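PDB 3K11: putative glycosyl hydrolase from Bacteroides thetaiotaomicron VPI-5482, which is of unknown function but belongs to glycosyl hydrolase family 88 and is probably a hydrolase acting on glycosidic substrates. Local coordinates for residues 305-313 / 356-364; 265-276 / 325-335. All coordinates share one frame; numbering follows the deposited sequence.

Contact 1: 305-313 / 356-364; sequences ALQSGEGFW and LGWHAVAGK. With EDO (1,2-ethanediol), chain C.
A type I beta turn from Ser308 to Gly311 packs on the last turns of helix 347-362, with Phe312 and Gly311 laid against Ala360, Leu356 and Gly357. The chain belongs to glycosyl hydrolase family 88, of the six-hairpin clan, whose catalytic domain is an alpha/alpha barrel. The turn lies in the loop between helix 289-304 and strand 313-314. No hydrogen bond joins the two segments; the contact rests on packing, much of it apolar.

Ala360 CB sits over the middle of one face of the Phe312 ring, 3.7 Å from its centroid and 9° off the ring normal. This is a CH-pi contact. Phe312 CG lies anti to its own carbonyl carbon (chi1 -66°), which swings the ring across the alanine methyl. Phe312 CZ comes within 3.2 Å of Ala360 O. Lys364 CG reaches the edge of the same ring, 3.6 Å from Phe312 CZ. Thr326 and Thr329 of helix 326-342 also touch Phe312.

Gly311 brings bare backbone to the helix. Its CA is 3.6 Å from Leu356 CG, and its positive phi suits a glycine.

The loop braces itself from within. Ser308 OG accepts from Glu310 N, an ST turn, and donates to Phe312 O at 2.7 Å. Phe312 O also accepts from Ser308 N. Gln307 is extended. Its NE2 donates to Gly311 O at 3.1 Å, with the acceptor near the amide plane, and also bonds to Val353 O. Across the contact, Gln307 NE2 lies 3.7 Å from Gly357 N and packs against Leu356 CD2.

Glu310 points its CB away from the helix. Its OE2 bonds to Tyr389 OH of the second subunit, so the turn also takes part in the subunit interface. A 1,2-ethanediol, probably from the crystallisation liquor, donates from its O2 to Glu310 OE1 at 2.7 Å.

Contact 2: 265-276 / 325-335; sequences ARANGWALLTAC and ETSATAIYVYC
Glu325 OE2 accepts from Ser327 OG at 2.6 Å through its syn lone pair and from Ser327 N above the carboxylate plane, and makes a long salt bridge (3.9 Å) to Arg266 NH1. Cys375 N is a further partner. Glu325 OE1 takes Ala328 N, so the side chain N-caps helix 326-342. A water links OE1 to Arg266 N, weakly at the arginine end. Ser327 OG stands between its backbone N and carbonyl carbon (chi1 63°), where it meets both Glu325 OE2 and Arg266 NH1. NH1 donates to it at 3.0 Å, in the guanidinium plane, and also bonds to Cys375 O.

Behind this polar end, helices 265-281 and 326-342 pack nearly parallel, at 21°, in the core of the family 88 helical domain. Their segment axes come within 8.1 Å. Gly269 lets the helices come close: Tyr332 CE1 lies 3.5 Å from its CA. Ile331 CD1 rests over a face of the Trp270 six-membered ring. Tyr332 is a knob in the hole formed by Ala265, Asn268, Gly269 and Leu272, and its OH bonds weakly to Ala265 O. Ala265 CB and Ala328 CB are tight at 3.4 Å. Farther along, Leu273 CD1 meets Tyr334 CE2 at 3.5 Å, and Leu272 CD2 presses on Cys335 CB.

How the contacts relate
Contacts 1 and 2 are neighbours, with centres about 12 Å apart. Helix 326-342 supplies one side of contact 2, and helix 347-362, next in the chain, supplies one side of contact 1. The segments of the two contacts alternate along the chain. Trp313 gives the polar links: its O lies 3.0 Å from Glu325 N and its N 3.0 Å from Thr329 OG1, both probable hydrogen bonds. Its ring also meets Tyr332 edge-to-face. Phe312 CA packs 3.4 Å from Thr329 OG1, and Gly357 C 3.4 Å from Val333 CG2. Contact 2 lies about 6 Å from the chain centre; contact 1, about 16 Å out, reaches the second subunit and a bound 1,2-ethanediol.

Contact 1: 305-313 / 356-364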
loop_
_atom_site.group_PDB
_atom_site.type_symbol
_atom_site.label_atom_id
_atom_site.label_comp_id
_atom_site.label_asym_id
_atom_site.label_seq_id
_atom_site.Cartn_x
_atom_site.Cartn_y
_atom_site.Cartn_z
ATOM N N ALA A 305 11.311 0.892 -5.883
ATOM C CA ALA A 305 10.152 -0.014 -5.750
ATOM C C ALA A 305 8.842 0.754 -5.726
ATOM O O ALA A 305 7.798 0.161 -5.971
ATOM C CB ALA A 305 10.272 -0.841 -4.492
ATOM N N LEU A 306 8.882 2.037 -5.349
ATOM C CA LEU A 306 7.654 2.817 -5.217
ATOM C C LEU A 306 7.376 3.773 -6.376
ATOM O O LEU A 306 6.470 4.610 -6.298
ATOM C CB LEU A 306 7.685 3.558 -3.891
ATOM C CG LEU A 306 7.718 2.608 -2.674
ATOM C CD1 LEU A 306 8.084 3.436 -1.374
ATOM C CD2 LEU A 306 6.371 1.837 -2.540
ATOM N N GLN A 307 8.103 3.620 -7.473
ATOM C CA GLN A 307 7.794 4.391 -8.657
ATOM C C GLN A 307 6.372 4.059 -9.109
ATOM O O GLN A 307 5.985 2.882 -9.187
ATOM C CB GLN A 307 8.758 4.035 -9.788
ATOM C CG GLN A 307 8.625 4.981 -10.998
ATOM C CD GLN A 307 9.637 4.671 -12.075
ATOM O OE1 GLN A 307 9.997 3.533 -12.251
ATOM N NE2 GLN A 307 10.062 5.689 -12.824
ATOM N N SER A 308 5.582 5.082 -9.428
ATOM C CA SER A 308 4.222 4.879 -9.912
ATOM C C SER A 308 4.210 4.405 -11.340
ATOM O O SER A 308 5.209 4.505 -12.074
ATOM C CB SER A 308 3.401 6.203 -9.857
ATOM O OG SER A 308 3.765 7.052 -10.966
ATOM N N GLY A 309 3.050 3.920 -11.763
ATOM C CA GLY A 309 2.801 3.565 -13.136
ATOM C C GLY A 309 2.902 4.685 -14.147
ATOM O O GLY A 309 2.915 4.432 -15.334
ATOM N N GLU A 310 2.955 5.934 -13.671
ATOM C CA GLU A 310 3.108 7.101 -14.506
ATOM C C GLU A 310 4.562 7.545 -14.568
ATOM O O GLU A 310 4.889 8.499 -15.286
ATOM C CB GLU A 310 2.253 8.279 -14.000
ATOM C CG GLU A 310 0.761 7.949 -13.956
ATOM C CD GLU A 310 0.262 7.402 -15.278
ATOM O OE1 GLU A 310 0.576 7.988 -16.349
ATOM O OE2 GLU A 310 -0.441 6.371 -15.264
ATOM N N GLY A 311 5.433 6.863 -13.820
ATOM C CA GLY A 311 6.867 7.187 -13.835
ATOM C C GLY A 311 7.269 8.167 -12.743
ATOM O O GLY A 311 8.407 8.215 -12.345
ATOM N N PHE A 312 6.320 8.954 -12.273
ATOM C CA PHE A 312 6.538 9.855 -11.152
ATOM C C PHE A 312 6.550 9.056 -9.850
ATOM O O PHE A 312 6.005 7.941 -9.765
ATOM C CB PHE A 312 5.379 10.847 -11.041
ATOM C CG PHE A 312 5.264 11.800 -12.184
ATOM C CD1 PHE A 312 6.028 12.965 -12.214
ATOM C CD2 PHE A 312 4.378 11.550 -13.233
ATOM C CE1 PHE A 312 5.910 13.857 -13.277
ATOM C CE2 PHE A 312 4.236 12.445 -14.278
ATOM C CZ PHE A 312 5.044 13.575 -14.328
ATOM N N TRP A 313 7.089 9.688 -8.818
ATOM C CA TRP A 313 6.935 9.233 -7.457
ATOM C C TRP A 313 5.926 10.117 -6.706
ATOM O O TRP A 313 5.626 11.251 -7.099
ATOM C CB TRP A 313 8.287 9.204 -6.755
ATOM C CG TRP A 313 9.178 8.080 -7.142
ATOM C CD1 TRP A 313 9.359 6.911 -6.429
ATOM C CD2 TRP A 313 10.013 7.967 -8.299
ATOM N NE1 TRP A 313 10.259 6.096 -7.075
ATOM C CE2 TRP A 313 10.675 6.718 -8.215
ATOM C CE3 TRP A 313 10.270 8.783 -9.408
ATOM C CZ2 TRP A 313 11.575 6.286 -9.172
ATOM C CZ3 TRP A 313 11.223 8.365 -10.349
ATOM C CH2 TRP A 313 11.849 7.126 -10.226
ATOM N N LEU A 356 11.921 5.977 -17.818
ATOM C CA LEU A 356 10.494 6.221 -17.606
ATOM C C LEU A 356 10.331 7.481 -16.783
ATOM O O LEU A 356 9.440 8.322 -17.034
ATOM C CB LEU A 356 9.849 5.050 -16.872
ATOM C CG LEU A 356 8.394 5.260 -16.466
ATOM C CD1 LEU A 356 7.481 5.537 -17.695
ATOM C CD2 LEU A 356 7.854 4.117 -15.601
ATOM N N GLY A 357 11.145 7.616 -15.741
ATOM C CA GLY A 357 11.087 8.843 -14.943
ATOM C C GLY A 357 11.350 10.094 -15.749
ATOM O O GLY A 357 10.717 11.131 -15.499
ATOM N N TRP A 358 12.297 10.030 -16.698
ATOM C CA TRP A 358 12.552 11.145 -17.599
ATOM C C TRP A 358 11.334 11.439 -18.493
ATOM O O TRP A 358 10.963 12.592 -18.662
ATOM C CB TRP A 358 13.846 10.978 -18.453
ATOM C CG TRP A 358 13.991 12.232 -19.314
ATOM C CD1 TRP A 358 13.611 12.354 -20.585
ATOM C CD2 TRP A 358 14.304 13.550 -18.862
ATOM N NE1 TRP A 358 13.765 13.635 -21.013
ATOM C CE2 TRP A 358 14.150 14.409 -19.963
ATOM C CE3 TRP A 358 14.681 14.090 -17.633
ATOM C CZ2 TRP A 358 14.444 15.769 -19.909
ATOM C CZ3 TRP A 358 14.934 15.453 -17.558
ATOM C CH2 TRP A 358 14.788 16.284 -18.680
ATOM N N HIS A 359 10.716 10.412 -19.065
ATOM C CA HIS A 359 9.502 10.628 -19.861
ATOM C C HIS A 359 8.455 11.379 -19.042
ATOM O O HIS A 359 7.799 12.314 -19.541
ATOM C CB HIS A 359 8.908 9.305 -20.338
ATOM C CG HIS A 359 9.595 8.718 -21.534
ATOM N ND1 HIS A 359 9.700 9.381 -22.741
ATOM C CD2 HIS A 359 10.202 7.521 -21.709
ATOM C CE1 HIS A 359 10.345 8.611 -23.604
ATOM N NE2 HIS A 359 10.641 7.468 -23.010
ATOM N N ALA A 360 8.328 10.985 -17.774
ATOM C CA ALA A 360 7.367 11.576 -16.851
ATOM C C ALA A 360 7.691 13.076 -16.672
ATOM O O ALA A 360 6.872 13.951 -16.898
ATOM C CB ALA A 360 7.417 10.866 -15.499
ATOM N N VAL A 361 8.925 13.349 -16.319
ATOM C CA VAL A 361 9.367 14.712 -16.079
ATOM C C VAL A 361 9.278 15.608 -17.340
ATOM O O VAL A 361 8.830 16.774 -17.275
ATOM C CB VAL A 361 10.837 14.665 -15.520
ATOM C CG1 VAL A 361 11.499 15.960 -15.562
ATOM C CG2 VAL A 361 10.797 14.097 -14.071
ATOM N N ALA A 362 9.722 15.092 -18.480
ATOM C CA ALA A 362 9.703 15.871 -19.698
ATOM C C ALA A 362 8.262 16.293 -20.044
ATOM O O ALA A 362 8.043 17.351 -20.595
ATOM C CB ALA A 362 10.370 15.097 -20.847
ATOM N N GLY A 363 7.297 15.462 -19.716
ATOM C CA GLY A 363 5.878 15.800 -19.885
ATOM C C GLY A 363 5.376 16.951 -19.036
ATOM O O GLY A 363 4.285 17.460 -19.276
ATOM N N LYS A 364 6.166 17.390 -18.069
ATOM C CA LYS A 364 5.799 18.512 -17.198
ATOM C C LYS A 364 6.575 19.781 -17.544
ATOM O O LYS A 364 6.442 20.790 -16.868
ATOM C CB LYS A 364 6.025 18.130 -15.752
ATOM C CG LYS A 364 5.099 17.021 -15.283
ATOM C CD LYS A 364 3.698 17.537 -15.070
ATOM C CE LYS A 364 2.746 16.369 -14.855
ATOM N NZ LYS A 364 1.355 16.862 -14.656
HETATM C C1 EDO C . 3.832 6.593 -19.424
HETATM O O1 EDO C . 4.230 7.973 -19.389
HETATM C C2 EDO C . 2.746 6.366 -18.412
HETATM O O2 EDO C . 1.505 7.048 -18.749
#

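Contact 2: 265-276 / 325-335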
loop_
_atom_site.group_PDB
_atom_site.type_symbol
_atom_site.label_atom_id
_atom_site.label_comp_id
_atom_site.label_asym_id
_atom_site.label_seq_id
_atom_site.Cartn_x
_atom_site.Cartn_y
_atom_site.Cartn_z
ATOM N N ALA A 265 8.836 12.900 -0.536
ATOM C CA ALA A 265 9.645 12.612 -1.751
ATOM C C ALA A 265 10.764 13.565 -2.024
ATOM O O ALA A 265 11.902 13.112 -2.259
ATOM C CB ALA A 265 8.716 12.450 -3.016
ATOM N N ARG A 266 10.538 14.881 -1.953
ATOM C CA ARG A 266 11.654 15.760 -2.279
ATOM C C ARG A 266 12.814 15.581 -1.306
ATOM O O ARG A 266 13.936 15.453 -1.744
ATOM C CB ARG A 266 11.253 17.217 -2.368
ATOM C CG ARG A 266 12.487 18.092 -2.651
ATOM C CD ARG A 266 12.202 19.423 -3.290
ATOM N NE ARG A 266 11.447 20.314 -2.432
ATOM C CZ ARG A 266 10.300 20.896 -2.765
ATOM N NH1 ARG A 266 9.727 20.705 -3.943
ATOM N NH2 ARG A 266 9.742 21.741 -1.893
ATOM N N ALA A 267 12.554 15.517 -0.010
ATOM C CA ALA A 267 13.641 15.381 0.967
ATOM C C ALA A 267 14.295 14.016 0.813
ATOM O O ALA A 267 15.493 13.880 1.020
ATOM C CB ALA A 267 13.138 15.618 2.416
ATOM N N ASN A 268 13.532 12.983 0.431
ATOM C CA ASN A 268 14.154 11.709 0.111
ATOM C C ASN A 268 15.045 11.855 -1.097
ATOM O O ASN A 268 16.149 11.307 -1.130
ATOM C CB ASN A 268 13.103 10.608 -0.083
ATOM C CG ASN A 268 12.862 9.850 1.209
ATOM O OD1 ASN A 268 13.513 8.808 1.445
ATOM N ND2 ASN A 268 12.012 10.414 2.107
ATOM N N GLY A 269 14.648 12.712 -2.045
ATOM C CA GLY A 269 15.534 13.066 -3.152
ATOM C C GLY A 269 16.799 13.744 -2.651
ATOM O O GLY A 269 17.900 13.398 -3.064
ATOM N N TRP A 270 16.679 14.702 -1.759
ATOM C CA TRP A 270 17.859 15.353 -1.221
ATOM C C TRP A 270 18.834 14.357 -0.571
ATOM O O TRP A 270 20.023 14.493 -0.712
ATOM C CB TRP A 270 17.468 16.411 -0.205
ATOM C CG TRP A 270 16.754 17.620 -0.748
ATOM C CD1 TRP A 270 15.778 18.359 -0.089
ATOM C CD2 TRP A 270 16.938 18.254 -2.017
ATOM N NE1 TRP A 270 15.372 19.374 -0.887
ATOM C CE2 TRP A 270 16.053 19.330 -2.071
ATOM C CE3 TRP A 270 17.761 18.012 -3.113
ATOM C CZ2 TRP A 270 15.957 20.153 -3.169
ATOM C CZ3 TRP A 270 17.661 18.848 -4.217
ATOM C CH2 TRP A 270 16.748 19.893 -4.233
ATOM N N ALA A 271 18.330 13.333 0.108
ATOM C CA ALA A 271 19.167 12.323 0.771
ATOM C C ALA A 271 19.863 11.454 -0.282
ATOM O O ALA A 271 21.027 11.069 -0.127
ATOM C CB ALA A 271 18.309 11.413 1.670
ATOM N N LEU A 272 19.148 11.122 -1.349
ATOM C CA LEU A 272 19.731 10.315 -2.448
ATOM C C LEU A 272 20.813 11.105 -3.164
ATOM O O LEU A 272 21.894 10.581 -3.488
ATOM C CB LEU A 272 18.614 9.879 -3.420
ATOM C CG LEU A 272 18.925 8.649 -4.320
ATOM C CD1 LEU A 272 19.189 7.345 -3.503
ATOM C CD2 LEU A 272 17.805 8.456 -5.347
ATOM N N LEU A 273 20.525 12.393 -3.368
ATOM C CA LEU A 273 21.463 13.317 -4.029
ATOM C C LEU A 273 22.680 13.559 -3.170
ATOM O O LEU A 273 23.800 13.671 -3.694
ATOM C CB LEU A 273 20.730 14.621 -4.422
ATOM C CG LEU A 273 21.461 15.700 -5.211
ATOM C CD1 LEU A 273 22.240 15.192 -6.363
ATOM C CD2 LEU A 273 20.459 16.771 -5.670
ATOM N N THR A 274 22.493 13.656 -1.861
ATOM C CA THR A 274 23.637 13.783 -0.942
ATOM C C THR A 274 24.595 12.613 -1.066
ATOM O O THR A 274 25.819 12.781 -1.145
ATOM C CB THR A 274 23.156 13.850 0.515
ATOM O OG1 THR A 274 22.341 15.011 0.655
ATOM C CG2 THR A 274 24.330 13.979 1.478
ATOM N N ALA A 275 24.051 11.400 -1.091
ATOM C CA ALA A 275 24.890 10.213 -1.290
ATOM C C ALA A 275 25.667 10.308 -2.599
ATOM O O ALA A 275 26.849 9.997 -2.639
ATOM C CB ALA A 275 24.023 8.963 -1.237
ATOM N N CYS A 276 25.019 10.738 -3.696
ATOM C CA CYS A 276 25.728 10.941 -4.966
ATOM C C CYS A 276 26.810 11.998 -4.860
ATOM O O CYS A 276 27.910 11.768 -5.326
ATOM C CB CYS A 276 24.748 11.334 -6.085
ATOM S SG CYS A 276 23.600 10.010 -6.563
ATOM N N GLU A 325 4.613 14.006 -7.732
ATOM C CA GLU A 325 5.396 15.264 -7.620
ATOM C C GLU A 325 6.637 15.275 -8.487
ATOM O O GLU A 325 7.427 14.326 -8.519
ATOM C CB GLU A 325 5.714 15.470 -6.141
ATOM C CG GLU A 325 6.062 16.909 -5.747
ATOM C CD GLU A 325 7.521 17.252 -6.021
ATOM O OE1 GLU A 325 8.365 16.360 -5.720
ATOM O OE2 GLU A 325 7.829 18.399 -6.462
ATOM N N THR A 326 6.804 16.379 -9.183
ATOM C CA THR A 326 7.785 16.469 -10.250
ATOM C C THR A 326 9.213 16.637 -9.774
ATOM O O THR A 326 10.123 16.007 -10.332
ATOM C CB THR A 326 7.412 17.641 -11.169
ATOM O OG1 THR A 326 6.097 17.422 -11.715
ATOM C CG2 THR A 326 8.464 17.814 -12.325
ATOM N N SER A 327 9.449 17.534 -8.800
ATOM C CA SER A 327 10.840 17.819 -8.436
ATOM C C SER A 327 11.549 16.577 -7.871
ATOM O O SER A 327 12.667 16.266 -8.256
ATOM C CB SER A 327 10.981 19.001 -7.484
ATOM O OG SER A 327 10.353 18.798 -6.230
ATOM N N ALA A 328 10.888 15.842 -7.002
ATOM C CA ALA A 328 11.465 14.626 -6.465
ATOM C C ALA A 328 11.737 13.629 -7.562
ATOM O O ALA A 328 12.780 12.975 -7.589
ATOM C CB ALA A 328 10.526 13.992 -5.442
ATOM N N THR A 329 10.787 13.500 -8.479
ATOM C CA THR A 329 10.927 12.596 -9.603
ATOM C C THR A 329 12.168 12.915 -10.397
ATOM O O THR A 329 12.970 12.008 -10.717
ATOM C CB THR A 329 9.669 12.626 -10.502
ATOM O OG1 THR A 329 8.530 12.199 -9.733
ATOM C CG2 THR A 329 9.842 11.719 -11.722
ATOM N N ALA A 330 12.382 14.203 -10.661
ATOM C CA ALA A 330 13.575 14.626 -11.402
ATOM C C ALA A 330 14.874 14.287 -10.649
ATOM O O ALA A 330 15.866 13.842 -11.251
ATOM C CB ALA A 330 13.523 16.160 -11.711
ATOM N N ILE A 331 14.898 14.593 -9.362
ATOM C CA ILE A 331 16.038 14.254 -8.517
ATOM C C ILE A 331 16.349 12.737 -8.612
ATOM O O ILE A 331 17.523 12.366 -8.822
ATOM C CB ILE A 331 15.855 14.637 -7.037
ATOM C CG1 ILE A 331 15.721 16.166 -6.840
ATOM C CG2 ILE A 331 17.043 14.089 -6.204
ATOM C CD1 ILE A 331 15.073 16.569 -5.452
ATOM N N TYR A 332 15.344 11.883 -8.479
ATOM C CA TYR A 332 15.576 10.451 -8.573
ATOM C C TYR A 332 16.128 10.051 -9.915
ATOM O O TYR A 332 17.023 9.194 -10.007
ATOM C CB TYR A 332 14.338 9.635 -8.299
ATOM C CG TYR A 332 13.730 9.906 -6.926
ATOM C CD1 TYR A 332 14.525 10.070 -5.797
ATOM C CD2 TYR A 332 12.368 9.925 -6.752
ATOM C CE1 TYR A 332 13.951 10.299 -4.546
ATOM C CE2 TYR A 332 11.785 10.155 -5.492
ATOM C CZ TYR A 332 12.587 10.355 -4.409
ATOM O OH TYR A 332 12.034 10.617 -3.163
ATOM N N VAL A 333 15.580 10.624 -10.969
ATOM C CA VAL A 333 16.101 10.324 -12.333
ATOM C C VAL A 333 17.596 10.677 -12.412
ATOM O O VAL A 333 18.385 9.901 -12.944
ATOM C CB VAL A 333 15.296 11.069 -13.428
ATOM C CG1 VAL A 333 15.966 10.971 -14.824
ATOM C CG2 VAL A 333 13.832 10.502 -13.491
ATOM N N TYR A 334 17.965 11.855 -11.928
ATOM C CA TYR A 334 19.370 12.234 -11.926
ATOM C C TYR A 334 20.171 11.193 -11.153
ATOM O O TYR A 334 21.215 10.737 -11.612
ATOM C CB TYR A 334 19.652 13.616 -11.313
ATOM C CG TYR A 334 21.131 13.733 -10.996
ATOM C CD1 TYR A 334 22.064 13.938 -12.008
ATOM C CD2 TYR A 334 21.616 13.565 -9.700
ATOM C CE1 TYR A 334 23.411 13.981 -11.721
ATOM C CE2 TYR A 334 22.995 13.580 -9.414
ATOM C CZ TYR A 334 23.871 13.800 -10.438
ATOM O OH TYR A 334 25.226 13.858 -10.203
ATOM N N CYS A 335 19.740 10.902 -9.931
ATOM C CA CYS A 335 20.534 10.012 -9.104
ATOM C C CYS A 335 20.727 8.647 -9.734
ATOM O O CYS A 335 21.786 8.060 -9.626
ATOM C CB CYS A 335 19.895 9.820 -7.754
ATOM S SG CYS A 335 19.975 11.373 -6.782
HETATM O O HOH W 1 7.988 15.857 -3.011
#